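Local atomic coordinates of Lmo0131 protein (Listeria monocytogenes, PDB entry 4Q6J), a protein that is an EAL-domain protein of unestablished function that probably hydrolyses the bacterial second messenger cyclic di-GMP. Residues B[99-109]-B[137-148]. Numbering follows the deposited sequence.
Sequences VASSTYMTFLH and IADKNLRKIKDL. With ACY (acetic acid), chain S; ACY (acetic acid), chain C.
N141 reaches across from one outer helix of the EAL-domain TIM barrel to V99, the last residue of the short helix 96-99 just before its neighbour, and shows how one amide can bind a helix to the backbone just ahead of its parallel neighbour. Helices 102-109 and 137-146 run only 4° from parallel, their axes 9.8 Å apart, and both pack on barrel strand 122-127. From N141, ND2 donates to V99 O over 2.7 Å. The N-H...O angle is 158°, with the acceptor close to the amide plane of N141 and the donor tilted from the carbonyl plane of V99. With CG beside its own backbone N, the amide lies against CB of selenomethionine M105, while OD1 accepts from two bridging waters, one of them also bonded to T106 OG1. At this end the backbones draw close, A100 CA and A138 CA standing 4.1 Å apart.

Deeper, the contact turns apolar. V99 CG1 meets the branch point of L142 at about a right angle, CG1 to CG 3.6 Å. Bent at both chi2 and chi3, M105 swings its CE toward I145 CD1 (3.5 Å, in the I145 conformer described here), and L108 CD2 meets the same methyl, again crosswise; all three side chains also touch I124 of the strand. Toward the far end, CG of H109 stands anti to the backbone N (chi1 168°), which carries the ring across to the other segment. There L148 CD1 sits over one face, offset toward the rim, in a CH-pi contact, 3.9 Å from the centroid, whereas K144 O lies at the ring edge, joined to H109 NE2 through a water 2.9 Å from K144 O.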
loop_
_atom_site.group_PDB
_atom_site.type_symbol
_atom_site.label_atom_id
_atom_site.label_comp_id
_atom_site.label_asym_id
_atom_site.label_seq_id
_atom_site.Cartn_x
_atom_site.Cartn_y
_atom_site.Cartn_z
ATOM N N VAL B 99 -14.362 12.256 1.026
ATOM C CA VAL B 99 -14.314 13.461 0.218
ATOM C C VAL B 99 -14.657 13.156 -1.248
ATOM O O VAL B 99 -15.278 13.962 -1.939
ATOM C CB VAL B 99 -12.955 14.196 0.358
ATOM C CG1 VAL B 99 -12.880 15.379 -0.597
ATOM C CG2 VAL B 99 -12.739 14.662 1.807
ATOM N N ALA B 100 -14.286 11.963 -1.696
ATOM C CA ALA B 100 -14.495 11.575 -3.084
ATOM C C ALA B 100 -15.861 10.955 -3.321
ATOM O O ALA B 100 -16.194 10.606 -4.449
ATOM C CB ALA B 100 -13.409 10.627 -3.537
ATOM N N SER B 101 -16.635 10.805 -2.249
ATOM C CA SER B 101 -18.013 10.320 -2.323
ATOM C C SER B 101 -19.003 11.469 -2.518
ATOM O O SER B 101 -19.208 12.278 -1.636
ATOM C CB SER B 101 -18.398 9.537 -1.058
ATOM O OG SER B 101 -19.788 9.280 -1.007
ATOM N N SER B 102 -19.627 11.524 -3.680
ATOM C CA SER B 102 -20.585 12.573 -3.922
ATOM C C SER B 102 -21.760 12.393 -3.005
ATOM O O SER B 102 -22.324 13.354 -2.541
ATOM C CB SER B 102 -21.041 12.578 -5.367
ATOM O OG SER B 102 -19.932 12.834 -6.182
ATOM N N THR B 103 -22.121 11.157 -2.734
ATOM C CA THR B 103 -23.261 10.919 -1.894
ATOM C C THR B 103 -23.021 11.458 -0.476
ATOM O O THR B 103 -23.875 12.136 0.094
ATOM C CB THR B 103 -23.622 9.443 -1.910
ATOM O OG1 THR B 103 -24.198 9.113 -3.187
ATOM C CG2 THR B 103 -24.608 9.149 -0.838
ATOM N N TYR B 104 -21.846 11.193 0.081
ATOM C CA TYR B 104 -21.516 11.792 1.370
ATOM C C TYR B 104 -21.378 13.294 1.269
ATOM O O TYR B 104 -21.862 14.007 2.102
ATOM C CB TYR B 104 -20.220 11.250 1.973
ATOM C CG TYR B 104 -19.972 11.930 3.296
ATOM C CD1 TYR B 104 -20.745 11.619 4.384
ATOM C CD2 TYR B 104 -19.011 12.931 3.437
ATOM C CE1 TYR B 104 -20.557 12.250 5.582
ATOM C CE2 TYR B 104 -18.823 13.573 4.642
ATOM C CZ TYR B 104 -19.609 13.235 5.706
ATOM O OH TYR B 104 -19.478 13.867 6.921
HETATM N N MSE B 105 -20.673 13.777 0.263
HETATM C CA MSE B 105 -20.330 15.188 0.231
HETATM C C MSE B 105 -21.547 16.045 -0.065
HETATM O O MSE B 105 -21.565 17.244 0.190
HETATM C CB MSE B 105 -19.182 15.454 -0.748
HETATM C CG MSE B 105 -17.821 14.910 -0.246
HETATM SE SE MSE B 105 -17.172 15.761 1.429
HETATM C CE MSE B 105 -16.441 17.388 0.604
ATOM N N THR B 106 -22.580 15.420 -0.603
ATOM C CA THR B 106 -23.840 16.110 -0.856
ATOM C C THR B 106 -24.608 16.248 0.422
ATOM O O THR B 106 -25.089 17.310 0.739
ATOM C CB THR B 106 -24.672 15.352 -1.860
ATOM O OG1 THR B 106 -24.139 15.614 -3.161
ATOM C CG2 THR B 106 -26.120 15.805 -1.797
ATOM N N PHE B 107 -24.692 15.174 1.184
ATOM C CA PHE B 107 -25.237 15.294 2.521
ATOM C C PHE B 107 -24.525 16.315 3.410
ATOM O O PHE B 107 -25.168 17.012 4.185
ATOM C CB PHE B 107 -25.203 13.968 3.242
ATOM C CG PHE B 107 -25.771 14.056 4.601
ATOM C CD1 PHE B 107 -27.119 14.354 4.772
ATOM C CD2 PHE B 107 -24.974 13.907 5.710
ATOM C CE1 PHE B 107 -27.661 14.457 6.031
ATOM C CE2 PHE B 107 -25.519 13.989 6.956
ATOM C CZ PHE B 107 -26.860 14.267 7.115
ATOM N N LEU B 108 -23.197 16.367 3.309
ATOM C CA LEU B 108 -22.432 17.246 4.169
ATOM C C LEU B 108 -22.678 18.693 3.776
ATOM O O LEU B 108 -22.847 19.558 4.613
ATOM C CB LEU B 108 -20.932 16.925 4.125
ATOM C CG LEU B 108 -20.076 17.912 4.947
ATOM C CD1 LEU B 108 -20.429 17.887 6.412
ATOM C CD2 LEU B 108 -18.595 17.688 4.778
ATOM N N HIS B 109 -22.682 18.948 2.487
ATOM C CA HIS B 109 -23.018 20.253 1.943
ATOM C C HIS B 109 -24.384 20.713 2.417
ATOM O O HIS B 109 -24.592 21.887 2.736
ATOM C CB HIS B 109 -23.044 20.159 0.424
ATOM C CG HIS B 109 -23.648 21.348 -0.235
ATOM N ND1 HIS B 109 -25.000 21.611 -0.199
ATOM C CD2 HIS B 109 -23.089 22.343 -0.958
ATOM C CE1 HIS B 109 -25.248 22.724 -0.863
ATOM N NE2 HIS B 109 -24.104 23.185 -1.337
ATOM N N ILE B 137 -13.606 14.045 -9.175
ATOM C CA ILE B 137 -14.829 13.982 -8.367
ATOM C C ILE B 137 -14.596 14.633 -7.009
ATOM O O ILE B 137 -15.395 15.448 -6.560
ATOM C CB ILE B 137 -15.319 12.549 -8.112
ATOM C CG1 ILE B 137 -15.333 11.749 -9.409
ATOM C CG2 ILE B 137 -16.713 12.568 -7.532
ATOM C CD1 ILE B 137 -16.401 12.189 -10.364
ATOM N N ALA B 138 -13.498 14.273 -6.359
ATOM C CA ALA B 138 -13.125 14.899 -5.110
ATOM C C ALA B 138 -13.063 16.426 -5.279
ATOM O O ALA B 138 -13.601 17.168 -4.470
ATOM C CB ALA B 138 -11.815 14.361 -4.664
ATOM N N ASP B 139 -12.405 16.874 -6.344
ATOM C CA ASP B 139 -12.241 18.283 -6.657
ATOM C C ASP B 139 -13.600 18.965 -6.691
ATOM O O ASP B 139 -13.818 19.952 -6.011
ATOM C CB ASP B 139 -11.546 18.385 -8.007
ATOM C CG ASP B 139 -11.183 19.789 -8.375
ATOM O OD1 ASP B 139 -11.199 20.668 -7.484
ATOM O OD2 ASP B 139 -10.863 19.998 -9.570
ATOM N N LYS B 140 -14.528 18.388 -7.452
ATOM C CA LYS B 140 -15.918 18.868 -7.511
ATOM C C LYS B 140 -16.710 18.869 -6.195
ATOM O O LYS B 140 -17.403 19.820 -5.896
ATOM C CB LYS B 140 -16.690 18.073 -8.565
ATOM C CG LYS B 140 -18.094 18.596 -8.830
ATOM C CD LYS B 140 -18.505 18.369 -10.278
ATOM C CE LYS B 140 -19.642 19.311 -10.690
ATOM N NZ LYS B 140 -19.234 20.754 -10.844
ATOM N N ASN B 141 -16.604 17.787 -5.439
ATOM C CA ASN B 141 -17.185 17.669 -4.104
ATOM C C ASN B 141 -16.760 18.814 -3.191
ATOM O O ASN B 141 -17.590 19.451 -2.557
ATOM C CB ASN B 141 -16.807 16.320 -3.473
ATOM C CG ASN B 141 -17.601 15.191 -4.038
ATOM O OD1 ASN B 141 -18.595 15.421 -4.689
ATOM N ND2 ASN B 141 -17.178 13.971 -3.800
ATOM N N LEU B 142 -15.453 19.058 -3.167
ATOM C CA LEU B 142 -14.863 20.116 -2.385
ATOM C C LEU B 142 -15.340 21.460 -2.883
ATOM O O LEU B 142 -15.767 22.282 -2.092
ATOM C CB LEU B 142 -13.345 20.022 -2.444
ATOM C CG LEU B 142 -12.839 18.780 -1.720
ATOM C CD1 LEU B 142 -11.396 18.524 -2.017
ATOM C CD2 LEU B 142 -13.069 18.943 -0.242
ATOM N N ARG B 143 -15.267 21.685 -4.183
ATOM C CA ARG B 143 -15.613 22.990 -4.742
ATOM C C ARG B 143 -17.017 23.408 -4.333
ATOM O O ARG B 143 -17.248 24.585 -4.075
ATOM C CB ARG B 143 -15.480 23.036 -6.274
ATOM C CG ARG B 143 -14.054 22.905 -6.869
ATOM C CD ARG B 143 -14.027 23.435 -8.324
ATOM N NE ARG B 143 -13.038 22.828 -9.230
ATOM C CZ ARG B 143 -11.768 23.219 -9.370
ATOM N NH1 ARG B 143 -10.981 22.605 -10.243
ATOM N NH2 ARG B 143 -11.276 24.204 -8.632
ATOM N N LYS B 144 -17.937 22.447 -4.234
ATOM C CA LYS B 144 -19.320 22.737 -3.846
ATOM C C LYS B 144 -19.445 23.157 -2.415
ATOM O O LYS B 144 -20.279 23.996 -2.077
ATOM C CB LYS B 144 -20.216 21.536 -4.036
ATOM C CG LYS B 144 -20.578 21.316 -5.464
ATOM C CD LYS B 144 -21.208 19.963 -5.654
ATOM C CE LYS B 144 -21.326 19.648 -7.134
ATOM N NZ LYS B 144 -22.154 18.457 -7.361
ATOM N N ILE B 145 -18.643 22.559 -1.550
ATOM C CA ILE B 145 -18.690 22.953 -0.158
ATOM C C ILE B 145 -17.929 24.274 0.006
ATOM O O ILE B 145 -18.329 25.135 0.783
ATOM C CB ILE B 145 -18.177 21.847 0.782
ATOM C CG1 ILE B 145 -19.106 20.635 0.710
ATOM C CG2 ILE B 145 -18.149 22.323 2.214
ATOM C CD1 ILE B 145 -18.876 19.630 1.783
ATOM N N LYS B 146 -16.857 24.449 -0.761
ATOM C CA LYS B 146 -16.127 25.716 -0.759
ATOM C C LYS B 146 -17.033 26.872 -1.208
ATOM O O LYS B 146 -16.845 28.000 -0.784
ATOM C CB LYS B 146 -14.883 25.645 -1.640
ATOM C CG LYS B 146 -13.794 24.731 -1.071
ATOM C CD LYS B 146 -12.451 24.919 -1.736
ATOM C CE LYS B 146 -11.806 26.214 -1.255
ATOM N NZ LYS B 146 -10.381 26.320 -1.646
ATOM N N ASP B 147 -18.027 26.580 -2.041
ATOM C CA ASP B 147 -18.981 27.595 -2.498
ATOM C C ASP B 147 -19.764 28.199 -1.344
ATOM O O ASP B 147 -20.367 29.240 -1.506
ATOM C CB ASP B 147 -19.985 27.025 -3.498
ATOM C CG ASP B 147 -19.355 26.663 -4.868
ATOM O OD1 ASP B 147 -18.271 27.181 -5.216
ATOM O OD2 ASP B 147 -19.975 25.866 -5.610
ATOM N N LEU B 148 -19.759 27.543 -0.189
ATOM C CA LEU B 148 -20.478 28.039 0.974
ATOM C C LEU B 148 -19.579 28.896 1.883
ATOM O O LEU B 148 -20.059 29.632 2.745
ATOM C CB LEU B 148 -21.086 26.861 1.755
ATOM C CG LEU B 148 -22.089 25.969 1.004
ATOM C CD1 LEU B 148 -22.332 24.645 1.735
ATOM C CD2 LEU B 148 -23.410 26.708 0.722
HETATM C C ACY S . -20.116 8.368 -5.205
HETATM O O ACY S . -21.148 8.854 -4.734
HETATM O OXT ACY S . -19.904 7.147 -5.186
HETATM C CH3 ACY S . -19.072 9.265 -5.789
HETATM C C ACY C . -21.199 6.605 -2.958
HETATM O O ACY C . -22.072 6.810 -3.806
HETATM O OXT ACY C . -20.286 7.419 -2.755
HETATM C CH3 ACY C . -21.211 5.335 -2.171
HETATM O O HOH W 1 -19.821 15.957 -7.048
HETATM O O HOH W 2 -19.942 18.721 -1.750
HETATM O O HOH W 3 -21.134 16.625 -3.980
HETATM O O HOH W 4 -22.705 25.387 -2.745
#